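Local coordinates for GCN5 like acetylase + bromodomain (Cryptosporidium parvum, PDB 4LDF), which probably acetylates histone H3 as a GCN5-type acetyltransferase, and is represented here by its bromodomain, a module that in relatives recognises acetylated lysine, at residues Thr24-Glu29 / Thr54-Met59; Lys60-Ala63 / Glu67-Thr70. One frame throughout, in Å; residues are numbered along the deposited sequence.

Contact 1 (Thr24-Glu29 / Thr54-Met59)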
loop_
_atom_site.group_PDB
_atom_site.type_symbol
_atom_site.label_atom_id
_atom_site.label_comp_id
_atom_site.label_asym_id
_atom_site.label_seq_id
_atom_site.Cartn_x
_atom_site.Cartn_y
_atom_site.Cartn_z
ATOM N N THR A 24 -2.019 -9.871 -2.803
ATOM C CA THR A 24 -1.226 -10.673 -1.860
ATOM C C THR A 24 -1.068 -9.912 -0.539
ATOM O O THR A 24 -1.302 -10.485 0.535
ATOM C CB THR A 24 0.158 -11.036 -2.454
ATOM O OG1 THR A 24 -0.048 -11.980 -3.489
ATOM C CG2 THR A 24 1.110 -11.663 -1.406
ATOM N N LEU A 25 -0.655 -8.625 -0.635
ATOM C CA LEU A 25 -0.475 -7.753 0.519
ATOM C C LEU A 25 -1.742 -7.652 1.347
ATOM O O LEU A 25 -1.679 -7.887 2.550
ATOM C CB LEU A 25 0.052 -6.359 0.122
ATOM C CG LEU A 25 0.238 -5.353 1.261
ATOM C CD1 LEU A 25 1.449 -5.710 2.165
ATOM C CD2 LEU A 25 0.378 -3.937 0.719
ATOM N N SER A 26 -2.880 -7.316 0.719
ATOM C CA SER A 26 -4.179 -7.162 1.399
ATOM C C SER A 26 -4.673 -8.413 2.113
ATOM O O SER A 26 -5.321 -8.287 3.150
ATOM C CB SER A 26 -5.248 -6.650 0.438
ATOM O OG SER A 26 -5.411 -7.543 -0.650
ATOM N N ARG A 27 -4.369 -9.613 1.571
ATOM C CA ARG A 27 -4.786 -10.900 2.152
ATOM C C ARG A 27 -4.042 -11.248 3.440
ATOM O O ARG A 27 -4.524 -12.091 4.206
ATOM C CB ARG A 27 -4.725 -12.042 1.125
ATOM C CG ARG A 27 -5.684 -11.815 -0.048
ATOM C CD ARG A 27 -5.516 -12.862 -1.115
ATOM N NE ARG A 27 -6.787 -13.154 -1.772
ATOM C CZ ARG A 27 -7.744 -13.914 -1.248
ATOM N NH1 ARG A 27 -8.865 -14.129 -1.915
ATOM N NH2 ARG A 27 -7.584 -14.467 -0.052
ATOM N N HIS A 28 -2.901 -10.593 3.701
ATOM C CA HIS A 28 -2.184 -10.786 4.968
ATOM C C HIS A 28 -3.132 -10.310 6.080
ATOM O O HIS A 28 -3.686 -9.221 5.973
ATOM C CB HIS A 28 -0.890 -9.953 5.019
ATOM C CG HIS A 28 0.030 -10.359 6.130
ATOM N ND1 HIS A 28 -0.291 -10.132 7.458
ATOM C CD2 HIS A 28 1.265 -10.910 6.070
ATOM C CE1 HIS A 28 0.734 -10.583 8.157
ATOM N NE2 HIS A 28 1.702 -11.043 7.362
ATOM N N GLU A 29 -3.334 -11.127 7.122
ATOM C CA GLU A 29 -4.241 -10.793 8.240
ATOM C C GLU A 29 -4.033 -9.385 8.853
ATOM O O GLU A 29 -5.019 -8.744 9.190
ATOM C CB GLU A 29 -4.216 -11.889 9.322
ATOM C CG GLU A 29 -2.927 -11.982 10.126
ATOM C CD GLU A 29 -2.930 -12.901 11.334
ATOM O OE1 GLU A 29 -2.013 -12.765 12.172
ATOM O OE2 GLU A 29 -3.836 -13.757 11.448
ATOM N N THR A 54 -2.771 7.358 0.972
ATOM C CA THR A 54 -2.970 6.270 0.033
ATOM C C THR A 54 -3.368 5.041 0.825
ATOM O O THR A 54 -3.253 5.034 2.053
ATOM C CB THR A 54 -1.781 6.093 -0.947
ATOM O OG1 THR A 54 -2.207 5.219 -1.999
ATOM C CG2 THR A 54 -0.531 5.536 -0.276
ATOM N N ASP A 55 -3.823 4.000 0.124
ATOM C CA ASP A 55 -4.299 2.746 0.708
ATOM C C ASP A 55 -4.361 1.693 -0.398
ATOM O O ASP A 55 -4.183 2.020 -1.581
ATOM C CB ASP A 55 -5.698 2.943 1.338
ATOM C CG ASP A 55 -6.723 3.457 0.331
ATOM O OD1 ASP A 55 -7.447 2.631 -0.243
ATOM O OD2 ASP A 55 -6.768 4.688 0.103
ATOM N N ILE A 56 -4.618 0.434 -0.015
ATOM C CA ILE A 56 -4.665 -0.690 -0.966
ATOM C C ILE A 56 -5.752 -0.569 -2.035
ATOM O O ILE A 56 -5.477 -0.875 -3.198
ATOM C CB ILE A 56 -4.622 -2.064 -0.254
ATOM C CG1 ILE A 56 -3.290 -2.206 0.534
ATOM C CG2 ILE A 56 -4.807 -3.248 -1.267
ATOM C CD1 ILE A 56 -3.254 -3.296 1.640
ATOM N N GLN A 57 -6.961 -0.095 -1.656
ATOM C CA GLN A 57 -8.101 0.052 -2.559
ATOM C C GLN A 57 -7.788 1.118 -3.620
ATOM O O GLN A 57 -8.077 0.899 -4.800
ATOM C CB GLN A 57 -9.373 0.381 -1.736
ATOM C CG GLN A 57 -10.665 0.568 -2.516
ATOM C CD GLN A 57 -11.762 1.076 -1.598
ATOM O OE1 GLN A 57 -11.994 2.286 -1.466
ATOM N NE2 GLN A 57 -12.417 0.165 -0.892
ATOM N N THR A 58 -7.147 2.238 -3.207
ATOM C CA THR A 58 -6.733 3.332 -4.089
ATOM C C THR A 58 -5.706 2.796 -5.109
ATOM O O THR A 58 -5.884 3.009 -6.304
ATOM C CB THR A 58 -6.205 4.529 -3.260
ATOM O OG1 THR A 58 -7.273 5.055 -2.472
ATOM C CG2 THR A 58 -5.596 5.641 -4.122
ATOM N N MET A 59 -4.655 2.100 -4.639
ATOM C CA MET A 59 -3.617 1.531 -5.508
ATOM C C MET A 59 -4.157 0.433 -6.435
ATOM O O MET A 59 -3.761 0.390 -7.599
ATOM C CB MET A 59 -2.395 1.082 -4.699
ATOM C CG MET A 59 -1.640 2.252 -4.079
ATOM S SD MET A 59 -0.148 1.841 -3.158
ATOM C CE MET A 59 -0.820 1.049 -1.721
#

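Contact 2 (Lys60-Ala63 / Glu67-Thr70)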
loop_
_atom_site.group_PDB
_atom_site.type_symbol
_atom_site.label_atom_id
_atom_site.label_comp_id
_atom_site.label_asym_id
_atom_site.label_seq_id
_atom_site.Cartn_x
_atom_site.Cartn_y
_atom_site.Cartn_z
ATOM N N LYS A 60 -5.088 -0.422 -5.934
ATOM C CA LYS A 60 -5.749 -1.482 -6.719
ATOM C C LYS A 60 -6.578 -0.847 -7.830
ATOM O O LYS A 60 -6.584 -1.379 -8.939
ATOM C CB LYS A 60 -6.638 -2.370 -5.847
ATOM C CG LYS A 60 -5.937 -3.620 -5.337
ATOM C CD LYS A 60 -6.906 -4.489 -4.547
ATOM C CE LYS A 60 -6.313 -5.835 -4.248
ATOM N NZ LYS A 60 -7.279 -6.756 -3.599
ATOM N N ARG A 61 -7.257 0.297 -7.542
ATOM C CA ARG A 61 -8.072 1.049 -8.512
ATOM C C ARG A 61 -7.177 1.596 -9.610
ATOM O O ARG A 61 -7.515 1.496 -10.790
ATOM C CB ARG A 61 -8.778 2.238 -7.842
ATOM C CG ARG A 61 -10.282 2.102 -7.698
ATOM C CD ARG A 61 -11.012 3.442 -7.539
ATOM N NE ARG A 61 -10.248 4.501 -6.860
ATOM C CZ ARG A 61 -10.047 4.580 -5.546
ATOM N NH1 ARG A 61 -9.369 5.598 -5.033
ATOM N NH2 ARG A 61 -10.523 3.645 -4.737
ATOM N N LYS A 62 -6.056 2.222 -9.215
ATOM C CA LYS A 62 -5.049 2.773 -10.127
ATOM C C LYS A 62 -4.493 1.657 -11.040
ATOM O O LYS A 62 -4.378 1.857 -12.246
ATOM C CB LYS A 62 -3.922 3.462 -9.340
ATOM C CG LYS A 62 -4.386 4.730 -8.607
ATOM C CD LYS A 62 -3.216 5.554 -8.063
ATOM C CE LYS A 62 -3.708 6.726 -7.260
ATOM N NZ LYS A 62 -2.591 7.507 -6.665
ATOM N N ALA A 63 -4.187 0.486 -10.465
ATOM C CA ALA A 63 -3.642 -0.673 -11.188
ATOM C C ALA A 63 -4.636 -1.244 -12.202
ATOM O O ALA A 63 -4.259 -1.508 -13.354
ATOM C CB ALA A 63 -3.204 -1.755 -10.205
ATOM N N GLU A 67 -3.094 2.760 -14.751
ATOM C CA GLU A 67 -2.565 4.099 -14.538
ATOM C C GLU A 67 -1.093 4.184 -14.129
ATOM O O GLU A 67 -0.530 5.274 -14.180
ATOM C CB GLU A 67 -3.466 4.886 -13.586
ATOM C CG GLU A 67 -4.804 5.262 -14.199
ATOM C CD GLU A 67 -5.829 5.790 -13.212
ATOM O OE1 GLU A 67 -5.440 6.151 -12.077
ATOM O OE2 GLU A 67 -7.026 5.840 -13.576
ATOM N N TYR A 68 -0.455 3.067 -13.714
ATOM C CA TYR A 68 0.972 3.170 -13.410
ATOM C C TYR A 68 1.750 3.058 -14.702
ATOM O O TYR A 68 1.618 2.069 -15.423
ATOM C CB TYR A 68 1.443 2.139 -12.368
ATOM C CG TYR A 68 0.850 2.366 -10.999
ATOM C CD1 TYR A 68 -0.101 1.491 -10.476
ATOM C CD2 TYR A 68 1.213 3.475 -10.233
ATOM C CE1 TYR A 68 -0.660 1.696 -9.216
ATOM C CE2 TYR A 68 0.619 3.720 -8.994
ATOM C CZ TYR A 68 -0.298 2.811 -8.478
ATOM O OH TYR A 68 -0.863 3.000 -7.236
ATOM N N LYS A 69 2.508 4.113 -15.020
ATOM C CA LYS A 69 3.352 4.229 -16.214
ATOM C C LYS A 69 4.689 3.518 -15.988
ATOM O O LYS A 69 5.249 2.941 -16.925
ATOM C CB LYS A 69 3.596 5.722 -16.530
ATOM N N THR A 70 5.228 3.600 -14.748
ATOM C CA THR A 70 6.496 2.957 -14.384
ATOM C C THR A 70 6.336 2.210 -13.071
ATOM O O THR A 70 5.389 2.481 -12.323
ATOM C CB THR A 70 7.664 3.975 -14.289
ATOM O OG1 THR A 70 7.432 4.902 -13.223
ATOM C CG2 THR A 70 7.969 4.691 -15.613
#

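Contact 1 (Thr24-Glu29 / Thr54-Met59)
Ile56 pushes its delta methyl against Leu25 and Ser26, and it does nearly all of the touching from its side. The side chains of Leu25 and Ile56 run at a slant to each other and touch through their terminal methyls, Leu25 CD2 lying 3.8 Å from Ile56 CD1. The same CD1 of Ile56 reaches on to the helix backbone, 4.0 Å from Ser26 CA. The gamma methyl takes the neighbouring position, with Ile56 CG2 3.8 Å from Ser26 CB. Beta branching thus gives one residue two prongs. Leucine suits the other side because with CG anti to the backbone N (chi1 178°) it extends toward Ile56 while also meeting Leu102 of helix 93-110. Small Ser26 lets the isoleucine approach closely. The contact lies inside the left-handed four-helix bundle of a bromodomain: helix 14-27 packs on the start of helix 56-64, and the long connection between them, the ZA loop with its short helix 46-49, sends Phe34 back to touch Ile56 and share a backbone hydrogen bond with it. Just before Ile56, Asp55 caps that helix. Asp55 OD1 accepts from Thr58 N at 3.0 Å, the donor lying 52° out of the carboxylate plane, while Asp55 OD2 takes Thr58 OG1 at 2.6 Å, on the syn side but 33° out of that plane.

Contact 2 (Lys60-Ala63 / Glu67-Thr70)
Lys62 O accepts a hydrogen bond from Glu67 N at 3.0 Å, nearly straight with an N-H...O angle of 166°. The donor sits five residues further along the chain, one more than in a regular alpha helix, so the bond folds the chain back just beyond helix 56-64 and closes the short AB loop of the bromodomain, which leads on to helix 71-88. Glu67 CB comes in beside the same oxygen, 3.4 Å from Lys62 O. The Glu67 side chain then runs at about a right angle to that of Lys62, Glu67 OE1 lying 3.9 Å from Lys62 CG and so touching methylene rather than ammonium.

Tyr68 follows immediately. A chi1 of -66° sets its CG opposite its own carbonyl carbon, and the far end of the ring comes nearer the helix than its root. The extended methylenes of Lys62 pass slantwise by this phenol end: Tyr68 CE1 is 3.7 Å from Lys62 CB, and Tyr68 OH is 3.6 Å from Lys62 CD. Ala63 meets the ring chiefly through its backbone, Ala63 N being 3.9 Å from Tyr68 CE1; its CB stands farther off, faces away from the loop and meets Ile18 of helix 14-27. On helix 71-88, Phe74 makes an edge-to-face contact with the tyrosine ring. Lysine and tyrosine are apt here because each combines an apolar shaft or ring with a polar tip.

Both tips go to Glu77. Its OE1 is shared by Lys62 NZ, in a salt bridge, and Thr54 OG1, while OE2 takes Tyr68 OH. Lys62 NZ is 6.3 Å from Glu67 OE1, not in contact, so any attraction there is probably weak, whereas the three partners together would probably stabilise Glu77 as a carboxylate and fix its rotation.

How the contacts relate
From the N terminus, helix 14-27 supplies the first half of contact 1, and the long ZA connection that follows, with its short helix 46-49, is closed when the chain returns at 54-59. Helix 56-64 then runs straight on into contact 2, which closes the short turn at its other end with 67-70. The two are in series, neither nested nor crossed, with centres about 14 Å apart. They touch at two places: Met59 CG packs 3.3 Å from Tyr68 OH, and Ser26 OG, as modelled, lies 3.6 Å from Lys60 NZ. Contact 1 fastens helix 56-64 to helix 14-27; contact 2 turns the chain after helix 56-64 so that helix 71-88 can follow.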